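Local coordinates for protein maleate cis-trans isomerase (Pseudomonas putida, PDB 4FQ5) that probably converts maleate to fumarate by cis-trans isomerization of its central carbon-carbon double bond, at residues S84-C87 with A88-S92; T249-M252 with L253-L256. The protein carries 1 engineered substitution. One frame throughout, in Å; residues are numbered along the deposited sequence.

Interaction 1 (S84-C87 with A88-S92)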
loop_
_atom_site.group_PDB
_atom_site.type_symbol
_atom_site.label_atom_id
_atom_site.label_comp_id
_atom_site.label_asym_id
_atom_site.label_seq_id
_atom_site.Cartn_x
_atom_site.Cartn_y
_atom_site.Cartn_z
ATOM N N SER A 84 2.331 -23.934 -24.421
ATOM C CA SER A 84 2.010 -24.187 -23.022
ATOM C C SER A 84 3.176 -24.779 -22.223
ATOM O O SER A 84 3.535 -24.263 -21.158
ATOM C CB SER A 84 0.821 -25.152 -22.972
ATOM O OG SER A 84 0.027 -24.928 -21.837
ATOM N N ASP A 85 3.742 -25.869 -22.739
ATOM C CA ASP A 85 4.883 -26.544 -22.122
ATOM C C ASP A 85 6.087 -25.619 -21.947
ATOM O O ASP A 85 6.706 -25.607 -20.878
ATOM C CB ASP A 85 5.302 -27.768 -22.948
ATOM C CG ASP A 85 4.353 -28.943 -22.796
ATOM O OD1 ASP A 85 3.312 -28.822 -22.113
ATOM O OD2 ASP A 85 4.663 -30.007 -23.368
ATOM N N ARG A 86 6.419 -24.867 -23.001
ATOM C CA ARG A 86 7.515 -23.899 -22.961
ATOM C C ARG A 86 7.316 -22.903 -21.810
ATOM O O ARG A 86 8.247 -22.635 -21.046
ATOM C CB ARG A 86 7.659 -23.146 -24.296
ATOM C CG ARG A 86 8.661 -21.993 -24.235
ATOM C CD ARG A 86 8.793 -21.179 -25.523
ATOM N NE ARG A 86 7.566 -20.504 -25.972
ATOM C CZ ARG A 86 7.055 -19.376 -25.467
ATOM N NH1 ARG A 86 5.939 -18.872 -25.992
ATOM N NH2 ARG A 86 7.627 -18.746 -24.439
ATOM N N CYS A 87 6.100 -22.373 -21.696
ATOM C CA CYS A 87 5.772 -21.380 -20.664
ATOM C C CYS A 87 5.915 -21.941 -19.248
ATOM O O CYS A 87 6.451 -21.265 -18.366
ATOM C CB CYS A 87 4.369 -20.793 -20.897
ATOM S SG CYS A 87 4.221 -19.755 -22.385
ATOM N N ALA A 88 5.442 -23.173 -19.034
ATOM C CA ALA A 88 5.591 -23.843 -17.736
ATOM C C ALA A 88 7.054 -24.143 -17.389
ATOM O O ALA A 88 7.443 -24.057 -16.222
ATOM C CB ALA A 88 4.751 -25.112 -17.676
ATOM N N LEU A 89 7.854 -24.505 -18.398
ATOM C CA LEU A 89 9.303 -24.641 -18.220
ATOM C C LEU A 89 9.921 -23.304 -17.823
ATOM O O LEU A 89 10.738 -23.241 -16.908
ATOM C CB LEU A 89 9.983 -25.168 -19.494
ATOM C CG LEU A 89 9.851 -26.665 -19.807
ATOM C CD1 LEU A 89 10.171 -26.958 -21.269
ATOM C CD2 LEU A 89 10.728 -27.505 -18.882
ATOM N N GLU A 90 9.521 -22.238 -18.512
ATOM C CA GLU A 90 10.027 -20.898 -18.223
ATOM C C GLU A 90 9.755 -20.470 -16.779
ATOM O O GLU A 90 10.645 -19.956 -16.097
ATOM C CB GLU A 90 9.480 -19.869 -19.228
ATOM C CG GLU A 90 10.141 -19.975 -20.598
ATOM C CD GLU A 90 9.523 -19.084 -21.668
ATOM O OE1 GLU A 90 8.610 -18.286 -21.364
ATOM O OE2 GLU A 90 9.965 -19.185 -22.834
ATOM N N LEU A 91 8.540 -20.720 -16.307
ATOM C CA LEU A 91 8.147 -20.277 -14.973
ATOM C C LEU A 91 8.654 -21.194 -13.865
ATOM O O LEU A 91 8.952 -20.717 -12.765
ATOM C CB LEU A 91 6.628 -20.060 -14.887
ATOM C CG LEU A 91 6.109 -18.856 -15.695
ATOM C CD1 LEU A 91 4.589 -18.841 -15.733
ATOM C CD2 LEU A 91 6.649 -17.538 -15.144
ATOM N N SER A 92 8.771 -22.494 -14.139
ATOM C CA SER A 92 9.340 -23.405 -13.139
ATOM C C SER A 92 10.864 -23.253 -12.993
ATOM O O SER A 92 11.418 -23.629 -11.964
ATOM C CB SER A 92 8.914 -24.871 -13.345
ATOM O OG SER A 92 9.201 -25.338 -14.647
#
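Asp85 O accepts Leu89 N at 2.9 Å, one of four successive i to i+4 backbone bonds, from the Ser84-Ala88 pair through Cys87-Leu91, that make residues 84-92 a regular alpha helix. Its side chains illustrate a classic helical motif, the i to i+4 salt bridge, here between Arg86 and Glu90. Arg86 NH2 donates to Glu90 OE2 at 2.9 Å with an N-H...O angle of 157°. The oxygen lies in the guanidinium plane, at its edge, but is itself met on its syn side by a donor raised out of the carboxylate plane, and the two flat groups are turned 51° against each other. Arg86 leaves the helix with its chain straight through CD, then bends at chi3 (61°), which brings the guanidinium edge round to the Glu90 carboxylate one turn on. The aliphatic part of the chain also borders the acid, Arg86 CG lying 3.4 Å from Glu90 OE2. Glu90 OE1 is engaged separately by Ser65 OG, and Arg86 NH1 by the carbonyl of Arg66, so both partners of the bridge are tied to strand 59-67. Arg86 and Glu90 of the second subunit lie close enough for long, weak ion pairs with this bridge. Cys87 and Leu91 pack on Ile33 of the parallel sheet in this alpha/beta fold. Asp85 instead forms a salt bridge with Arg121 of helix 114-128. Leu89 lies along the carbonyl of the preceding turn, its CG 3.5 Å from Asp85 O.

Interaction 2 (T249-M252 with L253-L256)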
loop_
_atom_site.group_PDB
_atom_site.type_symbol
_atom_site.label_atom_id
_atom_site.label_comp_id
_atom_site.label_asym_id
_atom_site.label_seq_id
_atom_site.Cartn_x
_atom_site.Cartn_y
_atom_site.Cartn_z
ATOM N N THR A 249 -7.652 -16.449 -8.815
ATOM C CA THR A 249 -6.944 -16.069 -7.585
ATOM C C THR A 249 -7.472 -16.856 -6.394
ATOM O O THR A 249 -6.700 -17.264 -5.529
ATOM C CB THR A 249 -6.853 -14.536 -7.300
ATOM O OG1 THR A 249 -7.602 -14.184 -6.133
ATOM C CG2 THR A 249 -7.248 -13.686 -8.471
ATOM N N TRP A 250 -8.779 -17.102 -6.375
ATOM C CA TRP A 250 -9.366 -17.994 -5.391
ATOM C C TRP A 250 -8.704 -19.353 -5.438
ATOM O O TRP A 250 -8.289 -19.884 -4.398
ATOM C CB TRP A 250 -10.877 -18.102 -5.583
ATOM C CG TRP A 250 -11.486 -19.138 -4.680
ATOM C CD1 TRP A 250 -11.870 -18.990 -3.348
ATOM C CD2 TRP A 250 -11.766 -20.544 -5.006
ATOM N NE1 TRP A 250 -12.359 -20.176 -2.848
ATOM C CE2 TRP A 250 -12.325 -21.144 -3.788
ATOM C CE3 TRP A 250 -11.622 -21.332 -6.144
ATOM C CZ2 TRP A 250 -12.714 -22.476 -3.737
ATOM C CZ3 TRP A 250 -12.015 -22.677 -6.077
ATOM C CH2 TRP A 250 -12.550 -23.231 -4.899
ATOM N N ALA A 251 -8.565 -19.910 -6.641
ATOM C CA ALA A 251 -7.963 -21.238 -6.803
ATOM C C ALA A 251 -6.475 -21.282 -6.443
ATOM O O ALA A 251 -6.016 -22.241 -5.829
ATOM C CB ALA A 251 -8.205 -21.778 -8.209
ATOM N N MET A 252 -5.734 -20.239 -6.806
ATOM C CA MET A 252 -4.325 -20.128 -6.424
ATOM C C MET A 252 -4.158 -20.090 -4.902
ATOM O O MET A 252 -3.341 -20.825 -4.340
ATOM C CB MET A 252 -3.690 -18.884 -7.044
ATOM C CG MET A 252 -3.339 -18.999 -8.514
ATOM S SD MET A 252 -2.805 -17.400 -9.155
ATOM C CE MET A 252 -2.042 -17.918 -10.681
ATOM N N LEU A 253 -4.937 -19.229 -4.245
ATOM C CA LEU A 253 -4.922 -19.133 -2.784
ATOM C C LEU A 253 -5.261 -20.477 -2.122
ATOM O O LEU A 253 -4.556 -20.919 -1.208
ATOM C CB LEU A 253 -5.890 -18.047 -2.312
ATOM C CG LEU A 253 -5.450 -16.634 -1.887
ATOM C CD1 LEU A 253 -3.997 -16.259 -2.166
ATOM C CD2 LEU A 253 -6.421 -15.603 -2.451
ATOM N N THR A 254 -6.322 -21.130 -2.595
ATOM C CA THR A 254 -6.730 -22.415 -2.020
ATOM C C THR A 254 -5.656 -23.492 -2.235
ATOM O O THR A 254 -5.424 -24.328 -1.355
ATOM C CB THR A 254 -8.086 -22.912 -2.564
ATOM O OG1 THR A 254 -8.003 -23.088 -3.980
ATOM C CG2 THR A 254 -9.194 -21.926 -2.251
ATOM N N ALA A 255 -4.991 -23.453 -3.391
ATOM C CA ALA A 255 -3.947 -24.433 -3.700
ATOM C C ALA A 255 -2.739 -24.253 -2.785
ATOM O O ALA A 255 -1.972 -25.186 -2.577
ATOM C CB ALA A 255 -3.533 -24.334 -5.163
ATOM N N LEU A 256 -2.586 -23.047 -2.240
ATOM C CA LEU A 256 -1.493 -22.739 -1.326
ATOM C C LEU A 256 -1.916 -22.828 0.132
ATOM O O LEU A 256 -1.172 -22.403 1.016
ATOM C CB LEU A 256 -0.937 -21.346 -1.609
ATOM C CG LEU A 256 -0.224 -21.184 -2.950
ATOM C CD1 LEU A 256 -0.014 -19.710 -3.241
ATOM C CD2 LEU A 256 1.091 -21.962 -2.985
#
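Thr254 crosses over the indole of Trp250 one turn earlier, a CH-pi contact within the last turns of helix 244-255. The methyl CG2 sits over the five-membered ring, 3.8 Å from its centroid and 20° off the normal, with Trp250 CE2 the nearest ring atom at 3.6 Å. With CG anti to the backbone N (chi1 173°), the Trp250 side chain leaves the helix in a direction that brings the indole face against Thr254; its NE1 donates to the carbonyl of Tyr273. With Thr254 OG1 lying between the backbone N and the carbonyl carbon, and CG2 anti to that carbon, the hydroxyl turns back to the preceding turn: OG1 donates to Ala251 O at 2.8 Å, the i to i-3 hydroxyl-to-carbonyl bond familiar from helical threonines. Ala251 O also accepts Ala255 N, both donors arriving from the same face of the carbonyl plane, so this oxygen is gripped twice. A valine at Thr254 would probably leave Ala251 O with the Ala255 amide as its sole donor of these two, and the methyl less firmly fixed over the indole. Thr249 and Leu253 run side by side toward Leu48 and Leu49 of helix 41-52. Leu253 adopts an uncommon, near-eclipsed conformation (chi2 10°) that lays CD2 3.5 Å from Thr249 O, and the neighbouring Thr249 OG1 is buried without a polar partner. The helix then ends: Leu256 N bonds only weakly to Met252 O, and Leu256 CG lies 3.4 Å from that same oxygen.

Interactions 1 and 2 show how one kind of spacing, side chains a helical turn apart, takes on different chemistry in different surroundings. Both helices pack on strand 27-35: residues 84-92 through Ile33, residues 249-256 through Val28 and Val30. The alternation along that strand is consistent with packing against its two faces. Their centres are 19 Å apart, and they do not touch. Interaction 1 lies at a subunit interface and is ionic, its bridge near Arg86 and Glu90 of the second subunit. Interaction 2 meets no other chain; it combines a methyl over an aromatic face with a hydroxyl-to-carbonyl bond. Both are mostly buried; only interaction 2 includes an exposed residue, Ala255, at the helix end.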